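Local atomic coordinates of anti-cleavage anti-greA transcription factor gfh1 (Thermus thermophilus, PDB entry 2F23), a protein that inhibits all catalytic activities of RNA polymerase by partly occluding its substrate-binding site and preventing the binding of nucleoside triphosphates. Residues S87-E92 with L100-V105; G135-L140 with E148-A153. All coordinates share one frame; numbering follows the deposited sequence.

Contact 1 (S87-E92 with L100-V105); sequences SVVELE and LSVQVV
Val89 and Val102 form a hydrogen-bonded pair of an antiparallel beta hairpin in the FKBP-like C-terminal domain, strand 99-105 running back along strand 88-92. Two bonds close this pair: Val89 N bonds to Val102 O at 2.7 Å, and Val102 N to Val89 O. Leu91 and Leu100 repeat the pattern, while Ser87 O takes the N-H of Val104 where the first strand begins. The tight face carries Val89, Leu91, Leu100 and Val102. With CG1 of Val102 anti to its carbonyl carbon (chi1 -58°), Val102 CG2 falls between the backbone N and the carbonyl carbon and meets Val89 CB at 4.0 Å and, more loosely, Leu91 CD1. Ile83, Phe149, Met117 and Ile119 continue the apolar layer around these side chains. The other face, with Val88, Glu90, Ser101 and Gln103, is partly exposed and thinly packed. Glu90 and Ser101 come together there mainly through their backbones, their CA atoms 4.4 Å apart, and the side chain of Glu90 turns instead to Ala153 and His155 of the next strand. Only at the far end do side chains of this face touch: the extended Gln103 passes obliquely over Val88. Gln103 NE2, hydrogen-bonded to Gly86 O, stands 3.7 Å from Val88 CG2.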
loop_
_atom_site.group_PDB
_atom_site.type_symbol
_atom_site.label_atom_id
_atom_site.label_comp_id
_atom_site.label_asym_id
_atom_site.label_seq_id
_atom_site.Cartn_x
_atom_site.Cartn_y
_atom_site.Cartn_z
ATOM N N SER A 87 15.585 12.347 -7.659
ATOM C CA SER A 87 14.836 12.431 -6.408
ATOM C C SER A 87 14.979 11.211 -5.517
ATOM O O SER A 87 14.929 10.076 -5.990
ATOM C CB SER A 87 13.340 12.633 -6.678
ATOM O OG SER A 87 13.076 13.856 -7.339
ATOM N N VAL A 88 15.158 11.456 -4.222
ATOM C CA VAL A 88 15.229 10.385 -3.240
ATOM C C VAL A 88 13.838 10.410 -2.617
ATOM O O VAL A 88 13.372 11.448 -2.139
ATOM C CB VAL A 88 16.285 10.648 -2.155
ATOM C CG1 VAL A 88 16.168 9.591 -1.068
ATOM C CG2 VAL A 88 17.683 10.618 -2.774
ATOM N N VAL A 89 13.173 9.265 -2.637
ATOM C CA VAL A 89 11.814 9.183 -2.138
ATOM C C VAL A 89 11.661 8.213 -0.979
ATOM O O VAL A 89 12.115 7.069 -1.048
ATOM C CB VAL A 89 10.872 8.733 -3.280
ATOM C CG1 VAL A 89 9.414 8.907 -2.879
ATOM C CG2 VAL A 89 11.186 9.516 -4.540
ATOM N N GLU A 90 11.021 8.684 0.086
ATOM C CA GLU A 90 10.749 7.855 1.253
ATOM C C GLU A 90 9.310 7.381 1.092
ATOM O O GLU A 90 8.409 8.190 0.870
ATOM C CB GLU A 90 10.904 8.668 2.536
ATOM C CG GLU A 90 12.339 9.076 2.816
ATOM C CD GLU A 90 12.471 9.935 4.053
ATOM O OE1 GLU A 90 11.891 9.566 5.097
ATOM O OE2 GLU A 90 13.161 10.973 3.981
ATOM N N LEU A 91 9.114 6.070 1.194
ATOM C CA LEU A 91 7.807 5.441 1.020
ATOM C C LEU A 91 7.407 4.642 2.252
ATOM O O LEU A 91 8.258 4.179 3.007
ATOM C CB LEU A 91 7.856 4.481 -0.167
ATOM C CG LEU A 91 8.330 5.034 -1.515
ATOM C CD1 LEU A 91 8.666 3.880 -2.447
ATOM C CD2 LEU A 91 7.254 5.925 -2.105
ATOM N N GLU A 92 6.103 4.478 2.448
ATOM C CA GLU A 92 5.604 3.702 3.575
ATOM C C GLU A 92 4.379 2.907 3.156
ATOM O O GLU A 92 3.408 3.465 2.649
ATOM C CB GLU A 92 5.238 4.605 4.755
ATOM C CG GLU A 92 4.655 3.830 5.938
ATOM C CD GLU A 92 4.150 4.732 7.041
ATOM O OE1 GLU A 92 4.981 5.293 7.787
ATOM O OE2 GLU A 92 2.915 4.888 7.155
ATOM N N LEU A 100 10.516 2.148 3.115
ATOM C CA LEU A 100 11.488 1.887 2.065
ATOM C C LEU A 100 11.841 3.199 1.385
ATOM O O LEU A 100 10.986 4.063 1.234
ATOM C CB LEU A 100 10.877 0.939 1.027
ATOM C CG LEU A 100 11.609 0.785 -0.309
ATOM C CD1 LEU A 100 12.902 0.025 -0.091
ATOM C CD2 LEU A 100 10.722 0.051 -1.301
ATOM N N SER A 101 13.095 3.361 0.988
ATOM C CA SER A 101 13.484 4.577 0.289
ATOM C C SER A 101 14.118 4.187 -1.038
ATOM O O SER A 101 14.717 3.117 -1.172
ATOM C CB SER A 101 14.458 5.418 1.123
ATOM O OG SER A 101 15.665 4.723 1.358
ATOM N N VAL A 102 13.959 5.053 -2.028
ATOM C CA VAL A 102 14.505 4.799 -3.352
ATOM C C VAL A 102 14.961 6.104 -3.967
ATOM O O VAL A 102 14.570 7.182 -3.526
ATOM C CB VAL A 102 13.440 4.192 -4.296
ATOM C CG1 VAL A 102 12.900 2.902 -3.720
ATOM C CG2 VAL A 102 12.311 5.193 -4.519
ATOM N N GLN A 103 15.815 6.005 -4.975
ATOM C CA GLN A 103 16.254 7.189 -5.685
ATOM C C GLN A 103 16.054 6.898 -7.157
ATOM O O GLN A 103 16.511 5.871 -7.661
ATOM C CB GLN A 103 17.728 7.519 -5.424
ATOM C CG GLN A 103 18.184 8.722 -6.242
ATOM C CD GLN A 103 19.609 9.149 -5.961
ATOM O OE1 GLN A 103 20.523 8.324 -5.915
ATOM N NE2 GLN A 103 19.809 10.455 -5.790
ATOM N N VAL A 104 15.344 7.787 -7.840
ATOM C CA VAL A 104 15.106 7.618 -9.265
ATOM C C VAL A 104 16.382 8.049 -9.984
ATOM O O VAL A 104 16.876 9.156 -9.777
ATOM C CB VAL A 104 13.914 8.484 -9.744
ATOM C CG1 VAL A 104 13.757 8.361 -11.244
ATOM C CG2 VAL A 104 12.626 8.030 -9.052
ATOM N N VAL A 105 16.924 7.163 -10.813
ATOM C CA VAL A 105 18.153 7.469 -11.536
ATOM C C VAL A 105 18.055 7.039 -12.991
ATOM O O VAL A 105 17.076 6.415 -13.399
ATOM C CB VAL A 105 19.363 6.749 -10.895
ATOM C CG1 VAL A 105 19.553 7.227 -9.456
ATOM C CG2 VAL A 105 19.142 5.239 -10.914
#

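Contact 2 (G135-L140 with E148-A153); sequences GDVLSL and EFRVVA
Val137 CG1 lies against the side chain of Glu148, two residues before Arg150, the non-hydrogen-bonded partner of Val137. Glu148 sends CG anti to its own N (chi1 172°) and stays extended. Glu148 CB passes 4.0 Å from Leu138 O, and its CG comes to 3.7 Å from Val137 CG1; CD and OE1 skirt the same methyl. Beyond it, OE2 accepts a hydrogen bond from Gln18 of helix 9-37, and OE1 has a long, weak ion pair with Arg14. Replacing Glu148 by an alanine would remove everything beyond CB, and is likely to uncover one side of Val137 and leave Gln18 NE2 without this acceptor. Across the sheet, Leu138 CD1 meets Val151 CG2 at 4.0 Å, and Leu140 CD1 approaches Phe149 CD1 at the same distance, the two side chains crossing at about a right angle. Leu138 and Phe149 exchange two backbone bonds of 2.8 Å each. Toward the start of 135-140, Asp136 O receives Val151 N, and Gly135 N reaches Val151 O at 2.8 Å. Helix 124-129 covers Leu138 and Leu140, whereas helix 9-37 touches Val137 and Glu148 on the other face: an antiparallel beta hairpin at the edge of the GreA/GreB C-terminal domain sheet, joined to the N-terminal coiled coil.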
loop_
_atom_site.group_PDB
_atom_site.type_symbol
_atom_site.label_atom_id
_atom_site.label_comp_id
_atom_site.label_asym_id
_atom_site.label_seq_id
_atom_site.Cartn_x
_atom_site.Cartn_y
_atom_site.Cartn_z
ATOM N N GLY A 135 2.150 12.307 -0.241
ATOM C CA GLY A 135 0.732 12.120 0.000
ATOM C C GLY A 135 0.085 11.213 -1.028
ATOM O O GLY A 135 -1.004 10.689 -0.790
ATOM N N ASP A 136 0.733 11.034 -2.176
ATOM C CA ASP A 136 0.181 10.154 -3.201
ATOM C C ASP A 136 0.345 8.700 -2.769
ATOM O O ASP A 136 1.264 8.360 -2.019
ATOM C CB ASP A 136 0.878 10.359 -4.557
ATOM C CG ASP A 136 0.388 11.594 -5.294
ATOM O OD1 ASP A 136 -0.779 11.992 -5.089
ATOM O OD2 ASP A 136 1.159 12.154 -6.098
ATOM N N VAL A 137 -0.553 7.845 -3.252
ATOM C CA VAL A 137 -0.529 6.421 -2.941
ATOM C C VAL A 137 -0.370 5.685 -4.268
ATOM O O VAL A 137 -1.153 5.878 -5.194
ATOM C CB VAL A 137 -1.824 6.007 -2.226
ATOM C CG1 VAL A 137 -1.865 4.500 -2.023
ATOM C CG2 VAL A 137 -1.894 6.710 -0.883
ATOM N N LEU A 138 0.657 4.846 -4.343
ATOM C CA LEU A 138 0.984 4.132 -5.569
ATOM C C LEU A 138 1.170 2.638 -5.380
ATOM O O LEU A 138 1.569 2.182 -4.315
ATOM C CB LEU A 138 2.283 4.705 -6.138
ATOM C CG LEU A 138 2.388 6.233 -6.159
ATOM C CD1 LEU A 138 3.847 6.666 -6.260
ATOM C CD2 LEU A 138 1.567 6.771 -7.314
ATOM N N SER A 139 0.866 1.880 -6.430
ATOM C CA SER A 139 1.080 0.438 -6.412
ATOM C C SER A 139 2.365 0.288 -7.224
ATOM O O SER A 139 2.411 0.660 -8.399
ATOM C CB SER A 139 -0.079 -0.297 -7.087
ATOM O OG SER A 139 -1.254 -0.220 -6.296
ATOM N N LEU A 140 3.411 -0.241 -6.599
ATOM C CA LEU A 140 4.697 -0.373 -7.271
ATOM C C LEU A 140 5.178 -1.802 -7.444
ATOM O O LEU A 140 4.973 -2.651 -6.577
ATOM C CB LEU A 140 5.762 0.422 -6.511
ATOM C CG LEU A 140 5.457 1.906 -6.285
ATOM C CD1 LEU A 140 6.531 2.522 -5.406
ATOM C CD2 LEU A 140 5.375 2.628 -7.625
ATOM N N GLU A 148 1.810 -1.641 -2.244
ATOM C CA GLU A 148 1.239 -0.300 -2.234
ATOM C C GLU A 148 2.026 0.575 -1.264
ATOM O O GLU A 148 2.308 0.164 -0.141
ATOM C CB GLU A 148 -0.235 -0.362 -1.821
ATOM C CG GLU A 148 -0.884 0.990 -1.583
ATOM C CD GLU A 148 -2.387 0.894 -1.371
ATOM O OE1 GLU A 148 -3.145 1.044 -2.353
ATOM O OE2 GLU A 148 -2.808 0.660 -0.223
ATOM N N PHE A 149 2.391 1.775 -1.706
ATOM C CA PHE A 149 3.153 2.698 -0.870
ATOM C C PHE A 149 2.624 4.116 -0.903
ATOM O O PHE A 149 2.142 4.590 -1.928
ATOM C CB PHE A 149 4.618 2.771 -1.312
ATOM C CG PHE A 149 5.395 1.515 -1.081
ATOM C CD1 PHE A 149 5.549 0.583 -2.103
ATOM C CD2 PHE A 149 5.988 1.268 0.150
ATOM C CE1 PHE A 149 6.285 -0.579 -1.899
ATOM C CE2 PHE A 149 6.727 0.107 0.364
ATOM C CZ PHE A 149 6.875 -0.817 -0.664
ATOM N N ARG A 150 2.739 4.793 0.231
ATOM C CA ARG A 150 2.341 6.189 0.338
ATOM C C ARG A 150 3.654 6.958 0.283
ATOM O O ARG A 150 4.635 6.550 0.904
ATOM C CB ARG A 150 1.648 6.449 1.676
ATOM C CG ARG A 150 1.313 7.908 1.943
ATOM C CD ARG A 150 0.470 8.035 3.202
ATOM N NE ARG A 150 1.187 7.567 4.382
ATOM C CZ ARG A 150 1.962 8.335 5.140
ATOM N NH1 ARG A 150 2.121 9.618 4.844
ATOM N NH2 ARG A 150 2.576 7.820 6.195
ATOM N N VAL A 151 3.685 8.045 -0.480
ATOM C CA VAL A 151 4.890 8.863 -0.582
ATOM C C VAL A 151 4.955 9.737 0.664
ATOM O O VAL A 151 4.084 10.570 0.892
ATOM C CB VAL A 151 4.852 9.760 -1.837
ATOM C CG1 VAL A 151 6.110 10.612 -1.909
ATOM C CG2 VAL A 151 4.723 8.893 -3.081
ATOM N N VAL A 152 5.992 9.536 1.473
ATOM C CA VAL A 152 6.150 10.281 2.716
ATOM C C VAL A 152 7.040 11.513 2.607
ATOM O O VAL A 152 6.773 12.538 3.246
ATOM C CB VAL A 152 6.705 9.353 3.821
ATOM C CG1 VAL A 152 6.972 10.137 5.096
ATOM C CG2 VAL A 152 5.707 8.237 4.088
ATOM N N ALA A 153 8.089 11.417 1.799
ATOM C CA ALA A 153 9.018 12.525 1.628
ATOM C C ALA A 153 9.739 12.438 0.289
ATOM O O ALA A 153 9.929 11.350 -0.256
ATOM C CB ALA A 153 10.043 12.522 2.766
#

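In the fold
Contact 1 closes before contact 2 opens along the chain, and the two hairpins lie in one five-stranded mixed sheet, in the order 117-120, 99-105, 88-92, 145-155, 137-142. Their centres are about 10 Å apart. Strands 88-92 and 145-155 are neighbours, so the hairpins meet directly: Glu90 faces both Val152 and Ala153 in a classic beta bulge, with probable hydrogen bonds from Val152 N to Glu90 O and from Glu90 N to Ala153 O. A salt bridge from Glu92 OE2 of contact 1 to Arg150 NH2 of contact 2 adds a charged link. Contact 2 is the more buried, beside helix 9-37 of the coiled coil, and thus joins the C-terminal sheet to the N-terminal domain.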